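Beta-ketoacyl synthase (Pseudomonas aeruginosa, PDB 4CW4) catalyses the condensation of acetyl-CoA with malonyl-ACP to form acetoacetyl-ACP, the primer that starts fatty acid synthesis. Local coordinates at residues I403-V414 with N536-S546. Residues are numbered along the deposited sequence; the frame is centred on the assembly and turned at random.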
loop_
_atom_site.group_PDB
_atom_site.type_symbol
_atom_site.label_atom_id
_atom_site.label_comp_id
_atom_site.label_asym_id
_atom_site.label_seq_id
_atom_site.Cartn_x
_atom_site.Cartn_y
_atom_site.Cartn_z
ATOM N N ILE A 403 -17.077 -8.282 -0.755
ATOM C CA ILE A 403 -16.155 -7.156 -0.759
ATOM C C ILE A 403 -15.702 -6.787 -2.166
ATOM O O ILE A 403 -15.213 -5.697 -2.376
ATOM C CB ILE A 403 -14.923 -7.455 0.141
ATOM C CG1 ILE A 403 -14.170 -6.179 0.529
ATOM C CG2 ILE A 403 -13.978 -8.445 -0.539
ATOM C CD1 ILE A 403 -14.973 -5.119 1.235
ATOM N N SER A 404 -15.867 -7.692 -3.125
ATOM C CA SER A 404 -15.326 -7.472 -4.467
ATOM C C SER A 404 -16.405 -7.076 -5.465
ATOM O O SER A 404 -16.092 -6.685 -6.589
ATOM C CB SER A 404 -14.581 -8.717 -4.971
ATOM O OG SER A 404 -15.409 -9.855 -4.947
ATOM N N ALA A 405 -17.668 -7.151 -5.052
ATOM C CA ALA A 405 -18.780 -6.777 -5.926
ATOM C C ALA A 405 -18.822 -5.264 -6.148
ATOM O O ALA A 405 -18.382 -4.495 -5.287
ATOM C CB ALA A 405 -20.098 -7.245 -5.330
ATOM N N PRO A 406 -19.367 -4.826 -7.295
ATOM C CA PRO A 406 -19.422 -3.395 -7.600
ATOM C C PRO A 406 -20.372 -2.669 -6.668
ATOM O O PRO A 406 -21.264 -3.301 -6.093
ATOM C CB PRO A 406 -19.970 -3.362 -9.022
ATOM C CG PRO A 406 -20.727 -4.610 -9.168
ATOM C CD PRO A 406 -20.004 -5.629 -8.354
ATOM N N GLY A 407 -20.190 -1.361 -6.528
ATOM C CA GLY A 407 -21.061 -0.586 -5.676
ATOM C C GLY A 407 -21.227 0.861 -6.085
ATOM O O GLY A 407 -20.710 1.310 -7.110
ATOM N N PRO A 408 -21.952 1.611 -5.267
ATOM C CA PRO A 408 -22.432 2.914 -5.729
ATOM C C PRO A 408 -21.440 4.070 -5.694
ATOM O O PRO A 408 -21.803 5.126 -6.195
ATOM C CB PRO A 408 -23.595 3.220 -4.793
ATOM C CG PRO A 408 -23.529 2.276 -3.707
ATOM C CD PRO A 408 -22.712 1.110 -4.114
ATOM N N GLY A 409 -20.246 3.887 -5.141
ATOM C CA GLY A 409 -19.314 4.988 -4.993
ATOM C C GLY A 409 -18.940 5.645 -6.309
ATOM O O GLY A 409 -18.657 6.843 -6.365
ATOM N N ASN A 410 -18.897 4.863 -7.381
ATOM C CA ASN A 410 -18.481 5.409 -8.666
ATOM C C ASN A 410 -19.510 6.411 -9.229
ATOM O O ASN A 410 -19.149 7.266 -10.025
ATOM C CB ASN A 410 -18.183 4.261 -9.636
ATOM C CG ASN A 410 -17.384 4.670 -10.861
ATOM O OD1 ASN A 410 -17.595 4.096 -11.919
ATOM N ND2 ASN A 410 -16.438 5.565 -10.723
ATOM N N TYR A 411 -20.763 6.363 -8.769
ATOM C CA TYR A 411 -21.720 7.413 -9.131
ATOM C C TYR A 411 -21.206 8.763 -8.657
ATOM O O TYR A 411 -21.262 9.760 -9.361
ATOM C CB TYR A 411 -23.107 7.150 -8.535
ATOM C CG TYR A 411 -23.922 6.115 -9.276
ATOM C CD1 TYR A 411 -23.815 4.765 -8.955
ATOM C CD2 TYR A 411 -24.806 6.483 -10.290
ATOM C CE1 TYR A 411 -24.553 3.809 -9.626
ATOM C CE2 TYR A 411 -25.552 5.528 -10.968
ATOM C CZ TYR A 411 -25.410 4.189 -10.629
ATOM O OH TYR A 411 -26.131 3.207 -11.269
ATOM N N LEU A 412 -20.735 8.771 -7.418
ATOM C CA LEU A 412 -20.266 9.980 -6.763
ATOM C C LEU A 412 -18.982 10.509 -7.406
ATOM O O LEU A 412 -18.863 11.712 -7.639
ATOM C CB LEU A 412 -20.045 9.728 -5.277
ATOM C CG LEU A 412 -21.300 9.700 -4.395
ATOM C CD1 LEU A 412 -22.325 8.677 -4.832
ATOM C CD2 LEU A 412 -20.905 9.455 -2.954
ATOM N N THR A 413 -18.028 9.623 -7.702
ATOM C CA THR A 413 -16.769 10.088 -8.276
ATOM C C THR A 413 -16.981 10.682 -9.668
ATOM O O THR A 413 -16.423 11.727 -9.985
ATOM C CB THR A 413 -15.660 9.002 -8.307
ATOM O OG1 THR A 413 -15.958 7.969 -9.255
ATOM C CG2 THR A 413 -15.481 8.354 -6.938
ATOM N N VAL A 414 -17.772 10.023 -10.503
ATOM C CA VAL A 414 -17.999 10.529 -11.854
ATOM C C VAL A 414 -18.775 11.851 -11.825
ATOM O O VAL A 414 -18.411 12.803 -12.502
ATOM C CB VAL A 414 -18.707 9.487 -12.752
ATOM C CG1 VAL A 414 -18.972 10.065 -14.138
ATOM C CG2 VAL A 414 -17.846 8.204 -12.852
ATOM N N ASN A 536 -11.865 7.079 -15.534
ATOM C CA ASN A 536 -12.701 6.374 -14.585
ATOM C C ASN A 536 -12.117 5.029 -14.172
ATOM O O ASN A 536 -11.622 4.265 -15.010
ATOM C CB ASN A 536 -14.108 6.166 -15.143
ATOM C CG ASN A 536 -15.110 5.878 -14.037
ATOM O OD1 ASN A 536 -15.053 6.493 -12.961
ATOM N ND2 ASN A 536 -15.982 4.900 -14.256
ATOM N N SER A 537 -12.159 4.746 -12.879
ATOM C CA SER A 537 -11.518 3.539 -12.359
ATOM C C SER A 537 -12.177 3.023 -11.094
ATOM O O SER A 537 -12.809 3.750 -10.314
ATOM C CB SER A 537 -10.038 3.797 -12.091
ATOM O OG SER A 537 -9.306 2.611 -11.862
ATOM N N LYS A 538 -12.004 1.728 -10.858
ATOM C CA LYS A 538 -12.616 1.112 -9.702
ATOM C C LYS A 538 -11.892 -0.164 -9.468
ATOM O O LYS A 538 -11.106 -0.651 -10.299
ATOM C CB LYS A 538 -14.093 0.782 -9.942
ATOM C CG LYS A 538 -14.778 1.590 -11.033
ATOM C CD LYS A 538 -15.894 0.837 -11.677
ATOM C CE LYS A 538 -17.042 0.608 -10.760
ATOM N NZ LYS A 538 -18.331 0.861 -11.459
ATOM N N GLY A 539 -12.176 -0.727 -8.319
ATOM C CA GLY A 539 -11.585 -1.977 -7.980
ATOM C C GLY A 539 -12.394 -2.529 -6.863
ATOM O O GLY A 539 -13.291 -1.888 -6.312
ATOM N N PHE A 540 -12.059 -3.761 -6.575
ATOM C CA PHE A 540 -12.419 -4.463 -5.340
ATOM C C PHE A 540 -12.299 -3.581 -4.133
ATOM O O PHE A 540 -11.505 -2.638 -4.112
ATOM C CB PHE A 540 -11.480 -5.662 -5.058
ATOM C CG PHE A 540 -11.425 -6.696 -6.144
ATOM C CD1 PHE A 540 -12.271 -6.646 -7.247
ATOM C CD2 PHE A 540 -10.506 -7.732 -6.054
ATOM C CE1 PHE A 540 -12.204 -7.614 -8.238
ATOM C CE2 PHE A 540 -10.431 -8.705 -7.039
ATOM C CZ PHE A 540 -11.286 -8.647 -8.131
ATOM N N GLY A 541 -13.076 -3.928 -3.109
ATOM C CA GLY A 541 -12.928 -3.344 -1.804
ATOM C C GLY A 541 -13.658 -2.033 -1.711
ATOM O O GLY A 541 -13.392 -1.289 -0.805
ATOM N N GLY A 542 -14.572 -1.732 -2.638
ATOM C CA GLY A 542 -15.279 -0.463 -2.568
ATOM C C GLY A 542 -14.350 0.693 -2.867
ATOM O O GLY A 542 -14.355 1.699 -2.177
ATOM N N ASN A 543 -13.549 0.533 -3.917
ATOM C CA ASN A 543 -12.621 1.556 -4.353
ATOM C C ASN A 543 -13.055 2.119 -5.693
ATOM O O ASN A 543 -13.224 1.376 -6.645
ATOM C CB ASN A 543 -11.201 0.969 -4.397
ATOM C CG ASN A 543 -10.614 0.805 -3.001
ATOM O OD1 ASN A 543 -10.302 1.795 -2.334
ATOM N ND2 ASN A 543 -10.491 -0.430 -2.537
ATOM N N ASN A 544 -13.279 3.427 -5.747
ATOM C CA ASN A 544 -13.707 4.096 -6.976
ATOM C C ASN A 544 -12.986 5.419 -7.083
ATOM O O ASN A 544 -12.796 6.105 -6.081
ATOM C CB ASN A 544 -15.214 4.389 -6.971
ATOM C CG ASN A 544 -16.055 3.163 -6.671
ATOM O OD1 ASN A 544 -16.366 2.365 -7.561
ATOM N ND2 ASN A 544 -16.433 3.004 -5.411
ATOM N N ALA A 545 -12.620 5.805 -8.299
ATOM C CA ALA A 545 -12.000 7.107 -8.511
ATOM C C ALA A 545 -12.272 7.608 -9.899
ATOM O O ALA A 545 -12.388 6.814 -10.833
ATOM C CB ALA A 545 -10.489 7.056 -8.256
ATOM N N SER A 546 -12.371 8.936 -10.020
ATOM C CA SER A 546 -12.446 9.578 -11.323
ATOM C C SER A 546 -11.543 10.797 -11.337
ATOM O O SER A 546 -11.523 11.578 -10.379
ATOM C CB SER A 546 -13.880 9.998 -11.660
ATOM O OG SER A 546 -14.767 8.907 -11.567
HETATM O O HOH W 1 -15.549 -3.292 -4.755
HETATM O O HOH W 2 -17.326 -0.075 -6.645
HETATM O O HOH W 3 -20.374 0.765 -9.456
#
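Asn410 and Asn536 come from opposite directions and join edge to edge in a cyclic amide pair, their planes only 9° apart. Asn410 ND2 gives to Asn536 OD1 at 2.8 Å, Asn536 ND2 returns a bond to Asn410 OD1 at 3.0 Å, and both oxygens receive on a lone pair. Each residue holds CG anti to its own backbone N (chi1 -164° and -160°), which brings the two amides together between helix and hairpin. A polar chain locks the pair: Thr413 OG1 accepts from Asn410 ND2 and donates to Ser546 OG at 2.8 Å, and Ser546 OG donates to Asn536 OD1, tilted from its carbonyl plane. Beside it, Asn544 OD1 lies 3.3 Å from Asn410 CB, while Asn544 ND2 hydrogen-bonds Asp397 OD1 and the carbonyl O of Asn395. At the loop end, Gly541 N bonds Ile403 O at 2.9 Å, and Ser404 CB sits over one face of the Phe540 ring in a CH-pi contact. Helix 409-425 starts on the antiparallel hairpin of strands 532-539 and 543-550 in the ketosynthase fold, 409-414 running nearly parallel to 543-546; on the face turned away, Ser537 lies close to the probable catalytic residues Cys286 and His439, against helices 288-301 and 482-496.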